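Local coordinates for protein endo-1,4-beta-xylanase (PDB 1H12) that hydrolyses internal beta-1,4 linkages of xylan as a cold-adapted family 8 glycoside hydrolase, and probably also acts on cellulose and related beta-glucans, at residues W82-A87 against F151-A156; Q187-S192 against S202-A207. All blocks are in the same frame, centred on the assembly; numbering follows the deposited sequence.

Interaction 1. Residues W82-A87 against F151-A156; sequences WGMTAA and FALLNA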
loop_
_atom_site.group_PDB
_atom_site.type_symbol
_atom_site.label_atom_id
_atom_site.label_comp_id
_atom_site.label_asym_id
_atom_site.label_seq_id
_atom_site.Cartn_x
_atom_site.Cartn_y
_atom_site.Cartn_z
ATOM N N TRP A 82 0.207 -7.027 -0.810
ATOM C CA TRP A 82 -0.997 -6.539 -0.163
ATOM C C TRP A 82 -1.868 -7.702 0.251
ATOM O O TRP A 82 -2.439 -7.711 1.366
ATOM C CB TRP A 82 -1.752 -5.558 -1.053
ATOM C CG TRP A 82 -1.028 -4.297 -1.360
ATOM C CD1 TRP A 82 -0.047 -3.711 -0.622
ATOM C CD2 TRP A 82 -1.213 -3.458 -2.504
ATOM N NE1 TRP A 82 0.376 -2.556 -1.243
ATOM C CE2 TRP A 82 -0.312 -2.377 -2.384
ATOM C CE3 TRP A 82 -2.012 -3.524 -3.648
ATOM C CZ2 TRP A 82 -0.206 -1.382 -3.339
ATOM C CZ3 TRP A 82 -1.906 -2.547 -4.600
ATOM C CH2 TRP A 82 -1.023 -1.478 -4.429
ATOM N N GLY A 83 -1.988 -8.710 -0.609
ATOM C CA GLY A 83 -2.772 -9.892 -0.264
ATOM C C GLY A 83 -2.199 -10.653 0.917
ATOM O O GLY A 83 -2.937 -11.109 1.781
ATOM N N MET A 84 -0.877 -10.793 0.962
ATOM C CA MET A 84 -0.245 -11.402 2.130
ATOM C C MET A 84 -0.514 -10.604 3.399
ATOM O O MET A 84 -0.754 -11.162 4.480
ATOM C CB MET A 84 1.270 -11.529 1.906
ATOM C CG MET A 84 1.653 -12.656 0.942
ATOM S SD MET A 84 3.351 -12.565 0.381
ATOM C CE MET A 84 4.231 -12.600 1.954
ATOM N N THR A 85 -0.452 -9.290 3.292
ATOM C CA THR A 85 -0.698 -8.427 4.421
ATOM C C THR A 85 -2.122 -8.617 4.951
ATOM O O THR A 85 -2.352 -8.746 6.145
ATOM C CB THR A 85 -0.387 -6.980 4.059
ATOM O OG1 THR A 85 0.977 -6.864 3.679
ATOM C CG2 THR A 85 -0.617 -6.049 5.227
ATOM N N ALA A 86 -3.089 -8.639 4.040
ATOM C CA ALA A 86 -4.447 -8.871 4.456
ATOM C C ALA A 86 -4.603 -10.206 5.147
ATOM O O ALA A 86 -5.282 -10.336 6.181
ATOM C CB ALA A 86 -5.381 -8.777 3.244
ATOM N N ALA A 87 -3.999 -11.244 4.570
ATOM C CA ALA A 87 -4.110 -12.584 5.148
ATOM C C ALA A 87 -3.558 -12.640 6.567
ATOM O O ALA A 87 -4.169 -13.215 7.456
ATOM C CB ALA A 87 -3.407 -13.582 4.206
ATOM N N PHE A 151 7.119 -6.459 5.765
ATOM C CA PHE A 151 6.134 -6.200 6.808
ATOM C C PHE A 151 5.288 -7.456 7.080
ATOM O O PHE A 151 5.107 -7.881 8.228
ATOM C CB PHE A 151 5.258 -5.021 6.404
ATOM C CG PHE A 151 4.187 -4.704 7.400
ATOM C CD1 PHE A 151 4.468 -4.067 8.614
ATOM C CD2 PHE A 151 2.871 -5.031 7.142
ATOM C CE1 PHE A 151 3.511 -3.814 9.541
ATOM C CE2 PHE A 151 1.878 -4.764 8.047
ATOM C CZ PHE A 151 2.196 -4.158 9.269
ATOM N N ALA A 152 4.715 -8.020 6.028
ATOM C CA ALA A 152 3.854 -9.154 6.186
ATOM C C ALA A 152 4.565 -10.364 6.766
ATOM O O ALA A 152 4.029 -11.066 7.639
ATOM C CB ALA A 152 3.219 -9.486 4.830
ATOM N N LEU A 153 5.795 -10.625 6.320
ATOM C CA LEU A 153 6.596 -11.743 6.798
ATOM C C LEU A 153 6.966 -11.603 8.278
ATOM O O LEU A 153 6.947 -12.587 9.037
ATOM C CB LEU A 153 7.822 -11.924 5.921
ATOM C CG LEU A 153 7.534 -12.474 4.524
ATOM C CD1 LEU A 153 8.707 -12.170 3.604
ATOM C CD2 LEU A 153 7.240 -13.969 4.546
ATOM N N LEU A 154 7.316 -10.385 8.711
ATOM C CA LEU A 154 7.612 -10.188 10.119
ATOM C C LEU A 154 6.410 -10.471 10.969
ATOM O O LEU A 154 6.518 -11.072 12.057
ATOM C CB LEU A 154 8.101 -8.761 10.373
ATOM C CG LEU A 154 9.531 -8.439 9.943
ATOM C CD1 LEU A 154 9.751 -6.950 10.065
ATOM C CD2 LEU A 154 10.561 -9.229 10.756
ATOM N N ASN A 155 5.227 -10.048 10.518
ATOM C CA ASN A 155 3.996 -10.328 11.249
ATOM C C ASN A 155 3.660 -11.820 11.265
ATOM O O ASN A 155 3.211 -12.337 12.270
ATOM C CB ASN A 155 2.856 -9.497 10.689
ATOM C CG ASN A 155 2.876 -8.053 11.167
ATOM O OD1 ASN A 155 3.358 -7.136 10.339
ATOM N ND2 ASN A 155 2.453 -7.805 12.311
ATOM N N ALA A 156 3.892 -12.504 10.131
ATOM C CA ALA A 156 3.648 -13.957 10.066
ATOM C C ALA A 156 4.545 -14.676 11.062
ATOM O O ALA A 156 4.073 -15.578 11.787
ATOM C CB ALA A 156 3.896 -14.418 8.653
#
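M84 and T85 on helix 77-89 meet F151, A152 and L153 on helix 143-160, and no hydrogen bond crosses between the two segments. The helices run nearly alongside each other, with 26° between their directions and axes 8.9 Å apart at the closest point. The small A152 sits at the centre, where its CA comes within 4.9 Å of the CA of T85.

M84 CB faces A152 CB at 4.1 Å, methylene against methyl. Farther out, the M84 chain bends at its last torsion (chi3 57°), which brings the CE methyl back toward the partner helix, 4.2 Å from L153 CG; the two long side chains pass each other at a slant. On the other flank T85 CG2 lies at the edge of the F151 ring, close to its plane, and is 4.0 Å from CE2 of F151. T85 and F151 cross at about a right angle.

One contact sets a polar atom against a methyl. T85 OG1 is 3.6 Å from A152 CB, but its hydrogen-bonding partner is the carbonyl oxygen of S81, one turn back in its own helix. With OG1 beside the backbone N (chi1 -60°), the hydroxyl stays close to its own helix while CG2 is left to meet the phenyl ring.

Around this pair, F96 and L99 of helix 93-107 pack on M84, while F208 of helix 206-215 stacks on F151. Every touching residue is buried, so the interface is a helix-helix seam inside the (alpha/alpha)6 barrel fold of family 8 enzymes, held by van der Waals contact, with its one side-chain hydroxyl satisfied within its own helix.

Interaction 2. Residues Q187-S192 against S202-A207; sequences QIIRFS and SYHIPA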
loop_
_atom_site.group_PDB
_atom_site.type_symbol
_atom_site.label_atom_id
_atom_site.label_comp_id
_atom_site.label_asym_id
_atom_site.label_seq_id
_atom_site.Cartn_x
_atom_site.Cartn_y
_atom_site.Cartn_z
ATOM N N GLN A 187 18.776 6.378 2.566
ATOM C CA GLN A 187 17.733 6.035 3.527
ATOM C C GLN A 187 16.333 6.481 3.094
ATOM O O GLN A 187 15.471 6.526 3.926
ATOM C CB GLN A 187 18.093 6.511 4.921
ATOM C CG GLN A 187 19.317 5.778 5.499
ATOM C CD GLN A 187 19.743 6.254 6.837
ATOM O OE1 GLN A 187 19.820 7.475 7.021
ATOM N NE2 GLN A 187 19.818 5.398 7.821
ATOM N N ILE A 188 16.151 6.721 1.806
ATOM C CA ILE A 188 14.851 6.997 1.218
ATOM C C ILE A 188 14.570 5.927 0.164
ATOM O O ILE A 188 15.383 5.656 -0.733
ATOM C CB ILE A 188 14.794 8.382 0.583
ATOM C CG1 ILE A 188 14.897 9.452 1.722
ATOM C CG2 ILE A 188 13.492 8.577 -0.156
ATOM C CD1 ILE A 188 15.010 10.798 1.264
ATOM N N ILE A 189 13.374 5.338 0.244
ATOM C CA ILE A 189 12.992 4.297 -0.712
ATOM C C ILE A 189 13.066 4.798 -2.133
ATOM O O ILE A 189 12.591 5.880 -2.475
ATOM C CB ILE A 189 11.602 3.738 -0.325
ATOM C CG1 ILE A 189 11.286 2.442 -1.053
ATOM C CG2 ILE A 189 10.505 4.761 -0.488
ATOM C CD1 ILE A 189 12.040 1.230 -0.585
ATOM N N ARG A 190 13.668 3.985 -2.993
ATOM C CA ARG A 190 13.785 4.302 -4.395
ATOM C C ARG A 190 12.479 3.990 -5.148
ATOM O O ARG A 190 11.777 3.047 -4.867
ATOM C CB ARG A 190 14.892 3.447 -5.015
ATOM C CG ARG A 190 16.290 3.900 -4.654
ATOM C CD ARG A 190 17.333 2.960 -5.228
ATOM N NE ARG A 190 18.700 3.450 -5.125
ATOM C CZ ARG A 190 19.255 4.331 -5.923
ATOM N NH1 ARG A 190 18.617 4.813 -6.968
ATOM N NH2 ARG A 190 20.478 4.775 -5.684
ATOM N N PHE A 191 12.256 4.812 -6.197
ATOM C CA PHE A 191 11.392 4.376 -7.267
ATOM C C PHE A 191 12.050 3.332 -8.143
ATOM O O PHE A 191 11.399 2.379 -8.578
ATOM C CB PHE A 191 10.938 5.580 -8.106
ATOM C CG PHE A 191 10.004 5.173 -9.219
ATOM C CD1 PHE A 191 8.715 4.823 -8.963
ATOM C CD2 PHE A 191 10.454 5.161 -10.534
ATOM C CE1 PHE A 191 7.870 4.477 -9.984
ATOM C CE2 PHE A 191 9.624 4.770 -11.544
ATOM C CZ PHE A 191 8.332 4.465 -11.271
ATOM N N SER A 192 13.344 3.499 -8.418
ATOM C CA SER A 192 14.076 2.601 -9.294
ATOM C C SER A 192 15.525 2.459 -8.859
ATOM O O SER A 192 16.164 3.458 -8.551
ATOM C CB SER A 192 14.075 3.146 -10.713
ATOM O OG SER A 192 14.920 2.382 -11.594
ATOM N N SER A 202 3.935 7.469 -2.483
ATOM C CA SER A 202 3.088 6.346 -2.043
ATOM C C SER A 202 3.858 5.182 -1.434
ATOM O O SER A 202 3.263 4.340 -0.783
ATOM C CB SER A 202 2.242 5.808 -3.207
ATOM O OG SER A 202 2.983 4.976 -4.063
ATOM N N TYR A 203 5.168 5.128 -1.649
ATOM C CA TYR A 203 5.982 4.080 -1.090
ATOM C C TYR A 203 6.383 4.336 0.358
ATOM O O TYR A 203 6.953 3.479 1.027
ATOM C CB TYR A 203 7.246 3.870 -1.899
ATOM C CG TYR A 203 7.086 3.409 -3.332
ATOM C CD1 TYR A 203 5.830 3.193 -3.932
ATOM C CD2 TYR A 203 8.207 3.163 -4.109
ATOM C CE1 TYR A 203 5.741 2.754 -5.233
ATOM C CE2 TYR A 203 8.116 2.740 -5.415
ATOM C CZ TYR A 203 6.878 2.514 -5.984
ATOM O OH TYR A 203 6.796 2.039 -7.283
ATOM N N HIS A 204 6.131 5.557 0.853
ATOM C CA HIS A 204 6.543 5.985 2.207
ATOM C C HIS A 204 5.490 5.594 3.230
ATOM O O HIS A 204 4.408 6.186 3.288
ATOM C CB HIS A 204 6.758 7.477 2.197
ATOM C CG HIS A 204 8.024 7.858 1.522
ATOM N ND1 HIS A 204 9.139 8.140 2.259
ATOM C CD2 HIS A 204 8.374 7.894 0.212
ATOM C CE1 HIS A 204 10.123 8.363 1.406
ATOM N NE2 HIS A 204 9.695 8.219 0.146
ATOM N N ILE A 205 5.854 4.616 4.085
ATOM C CA ILE A 205 4.961 4.164 5.155
ATOM C C ILE A 205 5.785 4.229 6.417
ATOM O O ILE A 205 6.393 3.229 6.836
ATOM C CB ILE A 205 4.371 2.796 4.880
ATOM C CG1 ILE A 205 3.828 2.732 3.446
ATOM C CG2 ILE A 205 3.308 2.492 5.914
ATOM C CD1 ILE A 205 3.458 1.433 2.997
ATOM N N PRO A 206 5.867 5.390 7.073
ATOM C CA PRO A 206 6.887 5.560 8.108
ATOM C C PRO A 206 6.773 4.550 9.256
ATOM O O PRO A 206 7.778 4.027 9.714
ATOM C CB PRO A 206 6.719 7.009 8.554
ATOM C CG PRO A 206 6.204 7.692 7.314
ATOM C CD PRO A 206 5.256 6.683 6.679
ATOM N N ALA A 207 5.553 4.225 9.666
ATOM C CA ALA A 207 5.350 3.298 10.757
ATOM C C ALA A 207 5.911 1.938 10.441
ATOM O O ALA A 207 6.326 1.216 11.366
ATOM C CB ALA A 207 3.878 3.207 11.108
HETATM O O HOH W 1 8.753 1.386 -9.033
#
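I189 sets its CG2 methyl against both Y203 and H204, touching the CB of one and the ring of the other. Over the imidazole of H204 the methyl makes a CH-pi contact, 4.0 Å from the ring centroid and 27° off the normal. The same CG2 lies 3.7 Å from Y203 CB, and the side chains of I189 and Y203 cross at about a right angle. This reach depends on the I189 rotamer: CG1 is anti to the backbone N (chi1 -166°), which leaves CG2 between N and the carbonyl carbon.

I188 comes to the same imidazole from another direction, its CG2 lying in the ring plane at the edge, 3.7 Å from H204 CE1. H204 is thus met over a face and at an edge by consecutive isoleucines, while its nitrogens bond to S232 and T199.

The phenol of Y203 reaches along the chain toward F191, and the two side chains meet obliquely, F191 CD1 lying 3.8 Å from Y203 OH. R190 O lies at the ring edge, 3.7 Å from Y203 CD2, buried here and with no hydrogen-bond partner in the model. A water donates to F191 O at 2.9 Å and to Y203 OH at 2.7 Å, tying the phenol to the backbone; it also sits over one face of the F191 ring, toward its rim. With an alanine here instead of Y203, the water is likely to lose its second acceptor, and a gap would probably open beside F191 and the R190 carbonyl.

Y203 also packs on P143 and D144 of helix 143-160, and H204 on L235 of helix 219-243. The contact therefore joins strand 188-189 of a small two-stranded hairpin to the 3-10 turn and N-cap residue, I205, that lead into helix 206-215.

How the interactions relate
Both segments of interaction 1 precede those of interaction 2 in the chain. The two centres lie 18 Å apart and the nearest atoms about 6 Å, so the contacts do not touch. Helix 143-160 links them, supplying F151-A156 to interaction 1 while its earlier residues P143, D144 and E147 pack against Y203 and I189 of interaction 2. Helix 206-215 is a second link: interaction 2 lies at its start, and its F208 stacks on F151. Within the one family 8 fold, interaction 1 pairs, deep inside, two helices distant in sequence; interaction 2, partly buried, pins the hairpin after helix 168-182 to the turn leading into helix 206-215, where that connection folds back on itself.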